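Annexin A8 (Homo sapiens, PDB 1W3W) binds calcium and acidic phospholipids and acts as an anticoagulant by indirectly inhibiting the thromboplastin-specific complex of the blood coagulation cascade. Local coordinates at residues N253-F258 / E285-L290; R261-M266 / C293-M298; A269-G274 / M308-G313. All coordinates share one frame; numbering follows the deposited sequence.

Contact 1 of 3, residues N253-F258 / E285-L290; sequences NLHSYF and EIDLNL
H255 and D287 join the starts of two helices of the fourth annexin repeat, 254-266 and 288-299. The pair is a His-carboxylate hydrogen bond. Each partner sits at or near a helix start: H255 lies in the first turn of its helix, and D287 is the N-cap residue of the other.

The polar part is one short bond. H255 ND1 donates to D287 OD2 at 2.6 Å, with an N-H...O angle of 152°. The oxygen lies in the imidazole plane and uses its anti lone pair, the one away from OD1. Ring and carboxylate planes are 68° apart, so the acid meets the ring edge with its own plane steeply turned. D287 has CG between its backbone N and carbonyl carbon (chi1 62°), which points the carboxylate across to the histidine and not back to cap its own helix. OD1 of D287 is in a salt bridge with R283, and this probably favours the charged carboxylate.

The apolar part lies over the imidazole. L290 CD1 stands above the ring centre, 3.8 Å from the centroid, in a CH-pi contact. F258 touches the same acid more loosely, CD1 to D287 OD2 at 4.2 Å.

The helix carrying H255 is capped within its own segment. N253 OD1 accepts from S256 N at 3.1 Å, with the donor well above the carbonyl plane.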
# COMPACT_ATOMS: atom_id res chain seq x y z
N ASN A 253 -3.58 -0.07 -14.16
CA ASN A 253 -4.42 0.87 -13.43
C ASN A 253 -4.21 0.69 -11.94
O ASN A 253 -4.67 -0.28 -11.35
CB ASN A 253 -5.91 0.69 -13.79
CG ASN A 253 -6.77 1.87 -13.34
OD1 ASN A 253 -6.72 2.29 -12.18
ND2 ASN A 253 -7.56 2.41 -14.27
N LEU A 254 -3.52 1.64 -11.35
CA LEU A 254 -3.20 1.62 -9.93
C LEU A 254 -4.44 1.63 -9.02
O LEU A 254 -4.49 0.95 -8.02
CB LEU A 254 -2.33 2.83 -9.64
CG LEU A 254 -1.61 2.89 -8.31
CD1 LEU A 254 -0.78 1.64 -8.09
CD2 LEU A 254 -0.76 4.16 -8.32
N HIS A 255 -5.43 2.43 -9.39
CA HIS A 255 -6.63 2.59 -8.57
C HIS A 255 -7.42 1.29 -8.53
O HIS A 255 -7.94 0.90 -7.49
CB HIS A 255 -7.51 3.73 -9.13
CG HIS A 255 -6.74 4.96 -9.48
ND1 HIS A 255 -5.99 5.66 -8.56
CD2 HIS A 255 -6.57 5.60 -10.66
CE1 HIS A 255 -5.41 6.68 -9.15
NE2 HIS A 255 -5.75 6.67 -10.43
N SER A 256 -7.50 0.62 -9.66
CA SER A 256 -8.12 -0.70 -9.77
C SER A 256 -7.35 -1.76 -8.95
O SER A 256 -7.97 -2.67 -8.37
CB SER A 256 -8.21 -1.09 -11.25
OG SER A 256 -8.53 -2.45 -11.40
N TYR A 257 -6.02 -1.64 -8.89
CA TYR A 257 -5.21 -2.54 -8.07
C TYR A 257 -5.62 -2.45 -6.60
O TYR A 257 -5.81 -3.47 -5.92
CB TYR A 257 -3.70 -2.25 -8.22
CG TYR A 257 -2.89 -2.94 -7.14
CD1 TYR A 257 -2.74 -4.31 -7.12
CD2 TYR A 257 -2.30 -2.21 -6.10
CE1 TYR A 257 -2.05 -4.94 -6.11
CE2 TYR A 257 -1.60 -2.84 -5.10
CZ TYR A 257 -1.47 -4.19 -5.11
OH TYR A 257 -0.77 -4.81 -4.10
N PHE A 258 -5.72 -1.23 -6.10
CA PHE A 258 -6.07 -1.02 -4.69
C PHE A 258 -7.47 -1.50 -4.38
O PHE A 258 -7.69 -2.04 -3.30
CB PHE A 258 -5.87 0.44 -4.27
CG PHE A 258 -4.43 0.83 -4.14
CD1 PHE A 258 -3.89 1.79 -4.94
CD2 PHE A 258 -3.60 0.18 -3.23
CE1 PHE A 258 -2.53 2.13 -4.84
CE2 PHE A 258 -2.27 0.51 -3.12
CZ PHE A 258 -1.74 1.50 -3.94
N GLU A 285 -5.80 10.10 1.28
CA GLU A 285 -5.65 11.46 0.74
C GLU A 285 -5.06 11.52 -0.67
O GLU A 285 -4.56 12.56 -1.09
CB GLU A 285 -4.81 12.31 1.69
CG GLU A 285 -5.44 12.40 3.07
CD GLU A 285 -4.65 13.22 4.07
OE1 GLU A 285 -3.69 13.95 3.71
OE2 GLU A 285 -5.01 13.11 5.25
N ILE A 286 -5.09 10.40 -1.39
CA ILE A 286 -4.61 10.35 -2.77
C ILE A 286 -5.74 10.01 -3.73
O ILE A 286 -6.09 10.82 -4.59
CB ILE A 286 -3.47 9.34 -2.91
CG1 ILE A 286 -2.31 9.74 -1.97
CG2 ILE A 286 -2.98 9.25 -4.39
CD1 ILE A 286 -1.20 8.70 -1.85
N ASP A 287 -6.31 8.82 -3.59
CA ASP A 287 -7.26 8.34 -4.59
C ASP A 287 -8.35 7.42 -4.04
O ASP A 287 -8.91 6.61 -4.78
CB ASP A 287 -6.51 7.64 -5.73
CG ASP A 287 -5.74 6.43 -5.27
OD1 ASP A 287 -5.57 6.20 -4.05
OD2 ASP A 287 -5.26 5.63 -6.10
N LEU A 288 -8.70 7.59 -2.78
CA LEU A 288 -9.73 6.75 -2.18
C LEU A 288 -11.07 6.94 -2.91
O LEU A 288 -11.82 5.99 -3.08
CB LEU A 288 -9.84 7.00 -0.67
CG LEU A 288 -10.74 6.03 0.11
CD1 LEU A 288 -10.22 4.62 0.08
CD2 LEU A 288 -10.87 6.51 1.55
N ASN A 289 -11.34 8.16 -3.38
CA ASN A 289 -12.56 8.40 -4.19
C ASN A 289 -12.61 7.54 -5.48
O ASN A 289 -13.65 6.96 -5.82
CB ASN A 289 -12.68 9.90 -4.51
CG ASN A 289 -11.50 10.43 -5.36
OD1 ASN A 289 -10.34 10.11 -5.12
ND2 ASN A 289 -11.83 11.26 -6.36
N LEU A 290 -11.48 7.42 -6.18
CA LEU A 290 -11.39 6.60 -7.38
C LEU A 290 -11.42 5.10 -7.05
O LEU A 290 -11.98 4.32 -7.79
CB LEU A 290 -10.13 6.95 -8.18
CG LEU A 290 -10.08 8.36 -8.80
CD1 LEU A 290 -8.68 8.71 -9.25
CD2 LEU A 290 -11.04 8.50 -10.00

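Contact 2 of 3, residues R261-M266 / C293-M298; sequences RLYYAM and CHFKKM. With CA (calcium ion), chain B.
F295 reaches from helix 288-299 to the backbone and side chains of helix 254-266, and its ring makes the contact. CB leaves its helix toward the partner. CG is anti to the backbone N (chi1 -162°), and this carries the ring toward helix 254-266. The far edge does the touching. F295 CE1 lies 3.8 Å from the backbone N of Y263 and equally close to Y263 CB. The backbone N is near the plane of the phenyl ring, so the ring meets the helix edge-on. F295 CE1 also lies 4.4 Å from L262 CB. The tip, F295 CZ, comes 4.0 Å from Y263 CD1, near the plane of the tyrosine ring and at its edge. The two side chains cross at about a right angle.

All these touches are van der Waals contacts. Y299 stacks on Y263 and meets F295 edge-to-face, while M306 of helix 303-310 touches both side chains. Together they form a largely aromatic cluster between three helices. At the end of segment 261-266, M266 O binds the calcium ion at 2.4 Å. The arrangement is the buried core of an annexin repeat, an all-helical bundle with its calcium site at the loop end.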
# COMPACT_ATOMS: atom_id res chain seq x y z
N ARG A 261 -7.18 -5.23 -3.99
CA ARG A 261 -6.51 -5.54 -2.76
C ARG A 261 -7.48 -5.49 -1.58
O ARG A 261 -7.48 -6.37 -0.72
CB ARG A 261 -5.39 -4.54 -2.56
CG ARG A 261 -4.38 -4.99 -1.63
CD ARG A 261 -3.52 -6.14 -2.13
NE ARG A 261 -2.50 -6.29 -1.14
CZ ARG A 261 -2.09 -7.44 -0.61
NH1 ARG A 261 -2.56 -8.61 -1.04
NH2 ARG A 261 -1.17 -7.39 0.32
N LEU A 262 -8.32 -4.47 -1.56
CA LEU A 262 -9.31 -4.31 -0.51
C LEU A 262 -10.36 -5.41 -0.57
O LEU A 262 -10.72 -5.97 0.46
CB LEU A 262 -9.96 -2.93 -0.62
CG LEU A 262 -9.05 -1.75 -0.27
CD1 LEU A 262 -9.75 -0.45 -0.60
CD2 LEU A 262 -8.69 -1.80 1.19
N TYR A 263 -10.83 -5.74 -1.77
CA TYR A 263 -11.79 -6.83 -1.98
C TYR A 263 -11.28 -8.16 -1.44
O TYR A 263 -12.02 -8.87 -0.75
CB TYR A 263 -12.10 -6.97 -3.48
CG TYR A 263 -13.08 -8.08 -3.82
CD1 TYR A 263 -14.45 -7.93 -3.58
CD2 TYR A 263 -12.63 -9.28 -4.39
CE1 TYR A 263 -15.34 -8.95 -3.89
CE2 TYR A 263 -13.53 -10.30 -4.71
CZ TYR A 263 -14.88 -10.12 -4.46
OH TYR A 263 -15.77 -11.12 -4.77
N TYR A 264 -10.04 -8.50 -1.74
CA TYR A 264 -9.51 -9.79 -1.31
C TYR A 264 -9.10 -9.81 0.16
O TYR A 264 -9.03 -10.87 0.75
CB TYR A 264 -8.41 -10.28 -2.24
CG TYR A 264 -8.97 -10.86 -3.53
CD1 TYR A 264 -8.79 -10.20 -4.75
CD2 TYR A 264 -9.71 -12.05 -3.53
CE1 TYR A 264 -9.32 -10.72 -5.94
CE2 TYR A 264 -10.24 -12.57 -4.71
CZ TYR A 264 -10.04 -11.90 -5.91
OH TYR A 264 -10.56 -12.40 -7.09
N ALA A 265 -8.89 -8.64 0.75
CA ALA A 265 -8.73 -8.53 2.20
C ALA A 265 -10.00 -8.95 2.95
O ALA A 265 -9.93 -9.36 4.10
CB ALA A 265 -8.38 -7.11 2.59
N MET A 266 -11.16 -8.82 2.30
CA MET A 266 -12.45 -9.06 2.93
C MET A 266 -13.16 -10.33 2.44
O MET A 266 -13.92 -10.93 3.20
CB MET A 266 -13.36 -7.84 2.75
CG MET A 266 -12.99 -6.71 3.71
SD MET A 266 -13.96 -5.22 3.55
CE MET A 266 -13.47 -4.63 2.00
N CYS A 293 -15.05 4.18 -6.57
CA CYS A 293 -15.71 4.08 -7.87
C CYS A 293 -15.37 2.77 -8.59
O CYS A 293 -16.27 2.07 -9.12
CB CYS A 293 -15.32 5.27 -8.72
SG CYS A 293 -16.07 5.27 -10.34
N HIS A 294 -14.08 2.44 -8.60
CA HIS A 294 -13.60 1.22 -9.24
C HIS A 294 -14.13 -0.03 -8.54
O HIS A 294 -14.47 -1.00 -9.21
CB HIS A 294 -12.06 1.19 -9.29
CG HIS A 294 -11.50 1.92 -10.47
ND1 HIS A 294 -11.20 3.26 -10.45
CD2 HIS A 294 -11.22 1.50 -11.73
CE1 HIS A 294 -10.73 3.63 -11.63
NE2 HIS A 294 -10.74 2.58 -12.42
N PHE A 295 -14.20 0.00 -7.22
CA PHE A 295 -14.74 -1.12 -6.45
C PHE A 295 -16.17 -1.45 -6.88
O PHE A 295 -16.52 -2.62 -7.08
CB PHE A 295 -14.73 -0.79 -4.96
CG PHE A 295 -14.84 -1.97 -4.07
CD1 PHE A 295 -13.71 -2.56 -3.55
CD2 PHE A 295 -16.09 -2.51 -3.76
CE1 PHE A 295 -13.80 -3.66 -2.73
CE2 PHE A 295 -16.19 -3.60 -2.95
CZ PHE A 295 -15.04 -4.18 -2.43
N LYS A 296 -16.99 -0.41 -6.98
CA LYS A 296 -18.39 -0.51 -7.42
C LYS A 296 -18.50 -1.09 -8.81
O LYS A 296 -19.33 -1.97 -9.06
CB LYS A 296 -19.05 0.88 -7.43
CG LYS A 296 -20.03 1.11 -6.33
CD LYS A 296 -20.76 2.43 -6.54
CE LYS A 296 -22.24 2.20 -6.73
NZ LYS A 296 -22.99 3.44 -6.47
N LYS A 297 -17.69 -0.57 -9.73
CA LYS A 297 -17.72 -1.00 -11.12
C LYS A 297 -17.33 -2.46 -11.26
O LYS A 297 -17.96 -3.20 -12.01
CB LYS A 297 -16.80 -0.15 -12.00
CG LYS A 297 -17.27 1.28 -12.27
CD LYS A 297 -16.94 1.71 -13.72
CE LYS A 297 -17.57 3.06 -14.11
NZ LYS A 297 -18.13 3.83 -12.96
N MET A 298 -16.31 -2.88 -10.52
CA MET A 298 -15.74 -4.21 -10.67
C MET A 298 -16.57 -5.28 -9.98
O MET A 298 -16.70 -6.39 -10.49
CB MET A 298 -14.29 -4.26 -10.13
CG MET A 298 -13.32 -3.31 -10.84
SD MET A 298 -11.82 -2.97 -9.83
CE MET A 298 -11.15 -4.62 -9.90
CA CA B . -14.58 -11.91 5.27
O HOH W 1 -16.58 -12.27 3.98

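Contact 3 of 3, residues A269-G274 / M308-G313; sequences AGTRDG and MEDTSG. With CA (calcium ion), chain B.
T271 and D310 meet beside the calcium ion, at a single carboxylate oxygen. D310 OD2 binds the metal at 2.4 Å, and T271 OG1 donates to the same oxygen at 2.5 Å. The hydroxyl comes from the anti side, 30° out of the carboxylate plane. G270 O is the other ligand from these two segments, 2.3 Å from the calcium ion. Its residue has a positive phi of 72°, a backbone shape that favours glycine. G270 O lies 3.1 Å from D310 OD2; the shared metal brings the two oxygens together without a hydrogen bond. Water 1 is also bound to calcium and donates to D310 OD1 at 3.0 Å. The carboxylate is thus held at both oxygens, which limits its rotation. M266 O and G268 O complete the protein ligands.

This is the type II calcium site of annexins. Backbone carbonyls of the loop between two helices supply most of the protein ligands, and an acid from a distant part of the same repeat adds its carboxylate. Such sites lie on the membrane-binding side of the annexin fold.

The second shell sets the groups in place. With OG1 of T271 anti to the carbonyl carbon (chi1 -59°), the hydroxyl is turned to the acid, and CG2 is left anti to the backbone N. An alanine here would remove the hydroxyl donor, and D310 OD2 would probably lose this support and hold its position beside the metal less firmly. Farther out, water 2 donates to D273 OD1 at 2.8 Å and weakly to D310 O. D273 OD1 also hydrogen-bonds to Y315 OH, and its OD2 forms a salt bridge with K82 in the first repeat. Past D310 the helix ends, and T311 OG1 hydrogen-bonds back to I307 O.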
# COMPACT_ATOMS: atom_id res chain seq x y z
N ALA A 269 -13.74 -16.22 4.30
CA ALA A 269 -13.74 -16.32 5.77
C ALA A 269 -12.75 -15.37 6.41
O ALA A 269 -11.60 -15.29 5.99
CB ALA A 269 -13.45 -17.76 6.20
N GLY A 270 -13.19 -14.66 7.45
CA GLY A 270 -12.34 -13.74 8.18
C GLY A 270 -12.00 -12.48 7.40
O GLY A 270 -12.58 -12.17 6.36
N THR A 271 -11.05 -11.72 7.93
CA THR A 271 -10.64 -10.46 7.32
C THR A 271 -9.15 -10.31 7.47
O THR A 271 -8.59 -10.59 8.54
CB THR A 271 -11.35 -9.29 8.03
OG1 THR A 271 -12.77 -9.44 7.91
CG2 THR A 271 -11.08 -7.97 7.32
N ARG A 272 -8.48 -9.90 6.41
CA ARG A 272 -7.09 -9.47 6.56
C ARG A 272 -7.07 -7.99 6.94
O ARG A 272 -6.95 -7.12 6.07
CB ARG A 272 -6.25 -9.72 5.31
CG ARG A 272 -4.74 -9.37 5.52
CD ARG A 272 -4.11 -9.92 6.83
NE ARG A 272 -3.02 -9.12 7.41
CZ ARG A 272 -2.88 -8.85 8.72
NH1 ARG A 272 -3.79 -9.24 9.62
NH2 ARG A 272 -1.83 -8.14 9.15
N ASP A 273 -7.19 -7.74 8.25
CA ASP A 273 -7.38 -6.40 8.75
C ASP A 273 -6.17 -5.51 8.51
O ASP A 273 -6.33 -4.34 8.26
CB ASP A 273 -7.73 -6.42 10.24
CG ASP A 273 -9.06 -7.04 10.49
OD1 ASP A 273 -10.10 -6.44 10.13
OD2 ASP A 273 -9.16 -8.16 11.02
N GLY A 274 -4.97 -6.08 8.60
CA GLY A 274 -3.74 -5.33 8.32
C GLY A 274 -3.77 -4.70 6.94
O GLY A 274 -3.44 -3.52 6.77
N MET A 308 -19.05 -3.11 6.23
CA MET A 308 -20.15 -3.34 7.19
C MET A 308 -20.38 -4.83 7.49
O MET A 308 -20.67 -5.21 8.63
CB MET A 308 -21.44 -2.72 6.67
CG MET A 308 -21.38 -1.21 6.68
SD MET A 308 -22.91 -0.39 6.27
CE MET A 308 -23.82 -0.74 7.69
N GLU A 309 -20.22 -5.66 6.47
CA GLU A 309 -20.40 -7.10 6.59
C GLU A 309 -19.28 -7.76 7.37
O GLU A 309 -19.52 -8.70 8.13
CB GLU A 309 -20.52 -7.73 5.20
CG GLU A 309 -21.02 -9.17 5.21
CD GLU A 309 -20.98 -9.79 3.83
OE1 GLU A 309 -20.50 -10.95 3.69
OE2 GLU A 309 -21.42 -9.10 2.88
N ASP A 310 -18.05 -7.25 7.20
CA ASP A 310 -16.84 -7.89 7.72
C ASP A 310 -16.29 -7.36 9.05
O ASP A 310 -15.49 -8.03 9.69
CB ASP A 310 -15.72 -7.77 6.68
CG ASP A 310 -15.48 -9.05 5.94
OD1 ASP A 310 -16.46 -9.58 5.37
OD2 ASP A 310 -14.34 -9.60 5.91
N THR A 311 -16.66 -6.16 9.44
CA THR A 311 -16.09 -5.55 10.63
C THR A 311 -17.20 -5.14 11.57
O THR A 311 -18.35 -5.06 11.18
CB THR A 311 -15.23 -4.31 10.26
OG1 THR A 311 -16.08 -3.27 9.73
CG2 THR A 311 -14.26 -4.62 9.13
N SER A 312 -16.83 -4.86 12.82
CA SER A 312 -17.79 -4.41 13.82
C SER A 312 -17.20 -3.38 14.78
O SER A 312 -15.99 -3.10 14.78
CB SER A 312 -18.31 -5.61 14.61
OG SER A 312 -17.22 -6.32 15.15
N GLY A 313 -18.09 -2.78 15.57
CA GLY A 313 -17.71 -1.94 16.69
C GLY A 313 -17.14 -0.59 16.31
O GLY A 313 -17.46 -0.03 15.26
CA CA B . -14.58 -11.91 5.27
O HOH W 2 -12.55 -7.51 11.09
O HOH W 1 -16.58 -12.27 3.98

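From the N-terminal side, helix 254-266 runs from contact 1 through contact 2 toward the calcium loop. Contact 1 closes a loop over helix 273-283. Contact 2 closes a similar loop about two helical turns later on both sides. Contact 3 closes the longest, tying the calcium loop before helix 273-283 to the end of helix 303-310. The segments alternate, so all three loops cross and none nests. Contacts 1 and 2 share helices 254-266 and 288-299 and touch where H255 packs on H294. Contacts 2 and 3 share the calcium ion and water 1, and A265 O and R272 N probably hydrogen-bond between them. Contact 1 lies about 20 Å from contact 3, centre to centre.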